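Local coordinates for protein UDP-N-acetylglucosamine pyrophosphorylase (Entamoeba histolytica, PDB 3OC9) that probably catalyses the formation of UDP-N-acetylglucosamine and diphosphate from UTP and N-acetylglucosamine 1-phosphate, the last step in making this sugar nucleotide, at residues L79-L82 with A83-S87; E388-K391 with E392-G395. All blocks are in the same frame, centred on the assembly; numbering follows the deposited sequence.

Contact 1 (L79-L82 with A83-S87); sequences LQEL and ASEYS
Glu85 lays its CG against Glu81 O at 3.2 Å, while its carboxylate runs alongside the Glu81 side chain. The two glutamates point the same way, their carboxylate planes 29° apart, and the nearest oxygens, Glu81 OE2 and Glu85 OE2, are 4.5 Å from each other. This proximity of like charges is probably eased by Arg78 and Arg382, which both form salt bridges to Glu81 OE1. Beneath the side chains the backbone bonds follow the i to i+4 pattern: Glu85 N donates to Glu81 O at 3.0 Å, and Tyr86 N to Leu82 O at 3.1 Å. Near the C-terminal end Ala83 O accepts twice, from Ser87 N at 3.1 Å and from Ser87 OG at 2.8 Å, the two donors approaching from opposite faces of the carbonyl plane. With OG between the backbone N and the carbonyl carbon (chi1 65°), the hydroxyl of Ser87 is turned back to Ala83 O. Gln80 OE1 is held by Ile94 N and Gln124 NE2. Leu82, Ala83 and Tyr86 pack on helix 21-32. These are the last turns of alpha-helix 68-87 in the GT-A-like nucleotidyltransferase fold, with a serine bonding back to the carbonyl four residues earlier.

Contact 2 (E388-K391 with E392-G395); sequences EGLK and EFKG
With CG anti to the carbonyl carbon in both Leu390 (chi1 -49°) and Phe393 (chi1 -53°), the leucine and the phenylalanine rise from the same side of a short turn, and Leu390 CB meets Phe393 CD2 at 4.1 Å. The ring also turns an edge to the backbone: Leu390 O lies near the ring plane, 3.4 Å from Phe393 CD2. Over one face of the ring stands CG of the neighbouring Glu392, 3.6 Å above the plane and over the ring centre. Glu392 takes this place with its CG between the backbone N and the carbonyl carbon, chi1 80°.

Two successive i to i+3 backbone bonds close the turn. Phe393 N donates to Leu390 O at 3.1 Å, and Lys394 N to Lys391 O at 3.2 Å; both are fairly straight at hydrogen, yet each donor sits above the carbonyl plane, well off the lone pairs. Lys394 CB lies 3.6 Å from Lys391 O; the Lys391 chain is extended, and that of Lys394 bends at chi3 and chi4.

Beyond the turn, Leu390 packs on Ala365 and Ser384, and Phe393 meets Phe402 edge-to-face, which ties the loop to the C-terminal strand 402-404. Two successive i to i+3 bonds are the mark of a short 3-10 helix, here within the surface loop between strands 377-379 and 397-399.

Contact 1 and contact 2 have centres about 18 Å apart, on the same side of the chain's centre and towards its periphery. Along the chain they come in series: helix 68-87 ends long before the loop joining strands 377-379 and 397-399 begins, and 300 residues lie between them. They nevertheless touch, Leu82 CD1 packing 3.8 Å from Glu388 OE2. Arg78, the residue just before contact 1, forms salt bridges to both Glu81 of the helix and Glu388 of the loop, and Phe385 lies against both Leu79 and Leu82. Residues far apart in sequence, in an early helix and a late loop, thus pack together by apolar and ionic contacts within this GT-A-clan nucleotidyltransferase.

Contact 1 (L79-L82 with A83-S87)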
ATOM      1  N   LEU A  79       5.346  12.525 -10.172  1.00 20.99           N
ATOM      2  CA  LEU A  79       3.929  12.855 -10.291  1.00 21.37           C
ATOM      3  C   LEU A  79       3.679  14.370 -10.209  1.00 22.07           C
ATOM      4  O   LEU A  79       2.901  14.919 -11.009  1.00 22.57           O
ATOM      5  CB  LEU A  79       3.100  12.098  -9.219  1.00 20.10           C
ATOM      6  CG  LEU A  79       2.962  10.585  -9.479  1.00 20.09           C
ATOM      7  CD1 LEU A  79       2.464   9.862  -8.206  1.00 20.76           C
ATOM      8  CD2 LEU A  79       1.985  10.336 -10.661  1.00 23.56           C
ATOM      9  N   GLN A  80       4.344  15.057  -9.273  1.00 21.90           N
ATOM     10  CA  GLN A  80       4.229  16.530  -9.198  1.00 23.33           C
ATOM     11  C   GLN A  80       4.678  17.215 -10.511  1.00 24.59           C
ATOM     12  O   GLN A  80       4.029  18.155 -10.984  1.00 24.62           O
ATOM     13  CB  GLN A  80       5.025  17.102  -7.995  1.00 23.20           C
ATOM     14  CG  GLN A  80       4.353  16.847  -6.609  1.00 21.99           C
ATOM     15  CD  GLN A  80       5.224  17.243  -5.394  1.00 22.64           C
ATOM     16  OE1 GLN A  80       4.760  17.177  -4.249  1.00 21.64           O
ATOM     17  NE2 GLN A  80       6.479  17.634  -5.637  1.00 22.54           N
ATOM     18  N   GLU A  81       5.777  16.717 -11.068  1.00 24.93           N
ATOM     19  CA  GLU A  81       6.377  17.227 -12.328  1.00 26.72           C
ATOM     20  C   GLU A  81       5.438  17.056 -13.538  1.00 26.61           C
ATOM     21  O   GLU A  81       5.235  18.003 -14.302  1.00 27.29           O
ATOM     22  CB  GLU A  81       7.709  16.525 -12.568  1.00 26.96           C
ATOM     23  CG  GLU A  81       8.529  17.042 -13.749  1.00 29.79           C
ATOM     24  CD  GLU A  81       9.948  16.481 -13.753  1.00 33.67           C
ATOM     25  OE1 GLU A  81      10.137  15.237 -13.777  1.00 31.58           O
ATOM     26  OE2 GLU A  81      10.885  17.312 -13.731  1.00 37.02           O
ATOM     27  N   LEU A  82       4.852  15.868 -13.693  1.00 25.43           N
ATOM     28  CA  LEU A  82       3.883  15.607 -14.772  1.00 25.66           C
ATOM     29  C   LEU A  82       2.649  16.533 -14.713  1.00 26.50           C
ATOM     30  O   LEU A  82       2.201  17.066 -15.755  1.00 26.57           O
ATOM     31  CB  LEU A  82       3.466  14.116 -14.790  1.00 25.05           C
ATOM     32  CG  LEU A  82       4.540  13.085 -15.192  1.00 25.01           C
ATOM     33  CD1 LEU A  82       4.004  11.631 -15.138  1.00 25.76           C
ATOM     34  CD2 LEU A  82       5.082  13.370 -16.608  1.00 25.11           C
ATOM     35  N   ALA A  83       2.103  16.716 -13.508  1.00 25.64           N
ATOM     36  CA  ALA A  83       0.988  17.629 -13.289  1.00 26.84           C
ATOM     37  C   ALA A  83       1.363  19.089 -13.614  1.00 28.09           C
ATOM     38  O   ALA A  83       0.540  19.831 -14.177  1.00 28.70           O
ATOM     39  CB  ALA A  83       0.464  17.515 -11.851  1.00 26.17           C
ATOM     40  N   SER A  84       2.582  19.488 -13.236  1.00 28.45           N
ATOM     41  CA  SER A  84       3.066  20.857 -13.496  0.70 29.52           C
ATOM     42  C   SER A  84       3.233  21.123 -14.996  1.00 30.38           C
ATOM     43  O   SER A  84       2.856  22.206 -15.481  1.00 31.05           O
ATOM     44  CB  SER A  84       4.374  21.146 -12.730  0.70 29.37           C
ATOM     45  OG  SER A  84       4.881  22.457 -13.012  0.70 30.55           O
ATOM     46  N   GLU A  85       3.776  20.147 -15.727  1.00 30.81           N
ATOM     47  CA  GLU A  85       3.964  20.274 -17.184  1.00 32.51           C
ATOM     48  C   GLU A  85       2.625  20.338 -17.943  1.00 33.34           C
ATOM     49  O   GLU A  85       2.505  21.044 -18.960  1.00 33.51           O
ATOM     50  CB  GLU A  85       4.861  19.151 -17.730  1.00 32.74           C
ATOM     51  CG  GLU A  85       6.288  19.157 -17.144  1.00 36.05           C
ATOM     52  CD  GLU A  85       7.216  18.055 -17.670  1.00 40.19           C
ATOM     53  OE1 GLU A  85       6.742  17.081 -18.287  1.00 42.28           O
ATOM     54  OE2 GLU A  85       8.447  18.168 -17.452  1.00 43.64           O
ATOM     55  N   TYR A  86       1.624  19.607 -17.441  1.00 32.73           N
ATOM     56  CA  TYR A  86       0.282  19.590 -18.030  1.00 33.74           C
ATOM     57  C   TYR A  86      -0.502  20.901 -17.836  1.00 34.70           C
ATOM     58  O   TYR A  86      -1.067  21.442 -18.797  1.00 35.70           O
ATOM     59  CB  TYR A  86      -0.521  18.395 -17.480  1.00 33.03           C
ATOM     60  CG  TYR A  86      -1.979  18.341 -17.913  1.00 34.81           C
ATOM     61  CD1 TYR A  86      -2.329  18.056 -19.239  1.00 37.12           C
ATOM     62  CD2 TYR A  86      -3.010  18.584 -17.000  1.00 35.87           C
ATOM     63  CE1 TYR A  86      -3.672  18.007 -19.636  1.00 37.66           C
ATOM     64  CE2 TYR A  86      -4.355  18.533 -17.391  1.00 36.79           C
ATOM     65  CZ  TYR A  86      -4.671  18.243 -18.707  1.00 37.66           C
ATOM     66  OH  TYR A  86      -5.996  18.198 -19.095  1.00 39.76           O
ATOM     67  N   SER A  87      -0.512  21.405 -16.603  1.00 34.37           N
ATOM     68  CA  SER A  87      -1.313  22.564 -16.198  1.00 35.73           C
ATOM     69  C   SER A  87      -0.616  23.923 -16.366  1.00 37.26           C
ATOM     70  O   SER A  87      -1.274  24.961 -16.305  1.00 37.84           O
ATOM     71  CB  SER A  87      -1.685  22.410 -14.723  1.00 34.68           C
ATOM     72  OG  SER A  87      -0.506  22.460 -13.921  1.00 34.99           O
TER

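Contact 2 (E388-K391 with E392-G395)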
ATOM      1  N   GLU A 388       6.298   7.272 -20.255  1.00 30.05           N
ATOM      2  CA  GLU A 388       6.309   8.644 -20.814  1.00 30.46           C
ATOM      3  C   GLU A 388       7.655   9.390 -20.741  1.00 31.27           C
ATOM      4  O   GLU A 388       7.871  10.362 -21.493  1.00 31.63           O
ATOM      5  CB  GLU A 388       5.149   9.491 -20.231  1.00 30.67           C
ATOM      6  CG  GLU A 388       5.423  10.195 -18.881  1.00 29.16           C
ATOM      7  CD  GLU A 388       5.685   9.224 -17.723  1.00 28.29           C
ATOM      8  OE1 GLU A 388       5.000   8.176 -17.647  1.00 26.78           O
ATOM      9  OE2 GLU A 388       6.589   9.516 -16.904  1.00 27.54           O
ATOM     10  N   GLY A 389       8.564   8.944 -19.871  1.00 30.59           N
ATOM     11  CA  GLY A 389       9.889   9.582 -19.762  1.00 31.65           C
ATOM     12  C   GLY A 389      10.952   8.995 -20.681  1.00 32.27           C
ATOM     13  O   GLY A 389      12.128   9.384 -20.611  1.00 32.31           O
ATOM     14  N   LEU A 390      10.537   8.078 -21.553  1.00 32.55           N
ATOM     15  CA  LEU A 390      11.474   7.262 -22.320  1.00 34.52           C
ATOM     16  C   LEU A 390      11.409   7.540 -23.832  1.00 36.56           C
ATOM     17  O   LEU A 390      11.931   6.759 -24.629  1.00 37.32           O
ATOM     18  CB  LEU A 390      11.244   5.768 -22.037  1.00 33.68           C
ATOM     19  CG  LEU A 390      11.152   5.330 -20.557  1.00 32.20           C
ATOM     20  CD1 LEU A 390      10.706   3.876 -20.483  1.00 31.58           C
ATOM     21  CD2 LEU A 390      12.467   5.544 -19.802  1.00 33.47           C
ATOM     22  N   LYS A 391      10.791   8.656 -24.219  1.00 38.52           N
ATOM     23  CA  LYS A 391      10.556   8.966 -25.648  1.00 40.62           C
ATOM     24  C   LYS A 391      11.833   9.136 -26.478  1.00 42.03           C
ATOM     25  O   LYS A 391      11.824   8.889 -27.695  1.00 42.85           O
ATOM     26  CB  LYS A 391       9.644  10.191 -25.805  1.00 41.33           C
ATOM     27  CG  LYS A 391       8.215   9.917 -25.366  1.00 42.21           C
ATOM     28  CD  LYS A 391       7.288  11.095 -25.595  1.00 46.36           C
ATOM     29  CE  LYS A 391       5.849  10.644 -25.387  1.00 47.51           C
ATOM     30  NZ  LYS A 391       4.860  11.719 -25.684  1.00 50.44           N
ATOM     31  N   GLU A 392      12.921   9.531 -25.822  1.00 42.25           N
ATOM     32  CA  GLU A 392      14.208   9.735 -26.494  1.00 43.80           C
ATOM     33  C   GLU A 392      14.796   8.427 -27.033  1.00 43.79           C
ATOM     34  O   GLU A 392      15.740   8.447 -27.833  1.00 44.80           O
ATOM     35  CB  GLU A 392      15.205  10.452 -25.566  1.00 43.87           C
ATOM     36  CG  GLU A 392      15.885   9.537 -24.545  1.00 45.85           C
ATOM     37  CD  GLU A 392      16.568  10.288 -23.424  1.00 49.32           C
ATOM     38  OE1 GLU A 392      17.820  10.230 -23.345  1.00 52.77           O
ATOM     39  OE2 GLU A 392      15.863  10.935 -22.616  1.00 50.63           O
ATOM     40  N   PHE A 393      14.228   7.293 -26.624  1.00 42.69           N
ATOM     41  CA  PHE A 393      14.735   5.990 -27.073  1.00 42.83           C
ATOM     42  C   PHE A 393      13.927   5.346 -28.212  1.00 43.53           C
ATOM     43  O   PHE A 393      14.173   4.189 -28.566  1.00 44.06           O
ATOM     44  CB  PHE A 393      14.896   5.012 -25.892  1.00 41.88           C
ATOM     45  CG  PHE A 393      15.712   5.554 -24.746  1.00 40.97           C
ATOM     46  CD1 PHE A 393      17.104   5.608 -24.819  1.00 40.30           C
ATOM     47  CD2 PHE A 393      15.087   5.988 -23.577  1.00 38.27           C
ATOM     48  CE1 PHE A 393      17.860   6.095 -23.757  1.00 41.13           C
ATOM     49  CE2 PHE A 393      15.839   6.485 -22.505  1.00 37.67           C
ATOM     50  CZ  PHE A 393      17.226   6.541 -22.595  1.00 38.48           C
ATOM     51  N   LYS A 394      12.971   6.078 -28.792  1.00 44.19           N
ATOM     52  CA  LYS A 394      12.202   5.565 -29.933  1.00 45.35           C
ATOM     53  C   LYS A 394      13.143   5.271 -31.114  1.00 46.74           C
ATOM     54  O   LYS A 394      13.952   6.123 -31.498  1.00 47.10           O
ATOM     55  CB  LYS A 394      11.107   6.553 -30.360  1.00 45.86           C
ATOM     56  CG  LYS A 394      10.212   6.049 -31.494  1.00 47.57           C
ATOM     57  CD  LYS A 394       9.046   7.001 -31.793  1.00 50.82           C
ATOM     58  CE  LYS A 394       9.368   7.971 -32.929  1.00 52.49           C
ATOM     59  NZ  LYS A 394       9.142   7.359 -34.274  1.00 54.70           N
ATOM     60  N   GLY A 395      13.055   4.051 -31.643  1.00 47.50           N
ATOM     61  CA  GLY A 395      13.892   3.611 -32.773  1.00 49.25           C
ATOM     62  C   GLY A 395      15.342   3.285 -32.446  1.00 49.77           C
ATOM     63  O   GLY A 395      16.150   3.076 -33.359  1.00 51.01           O
TER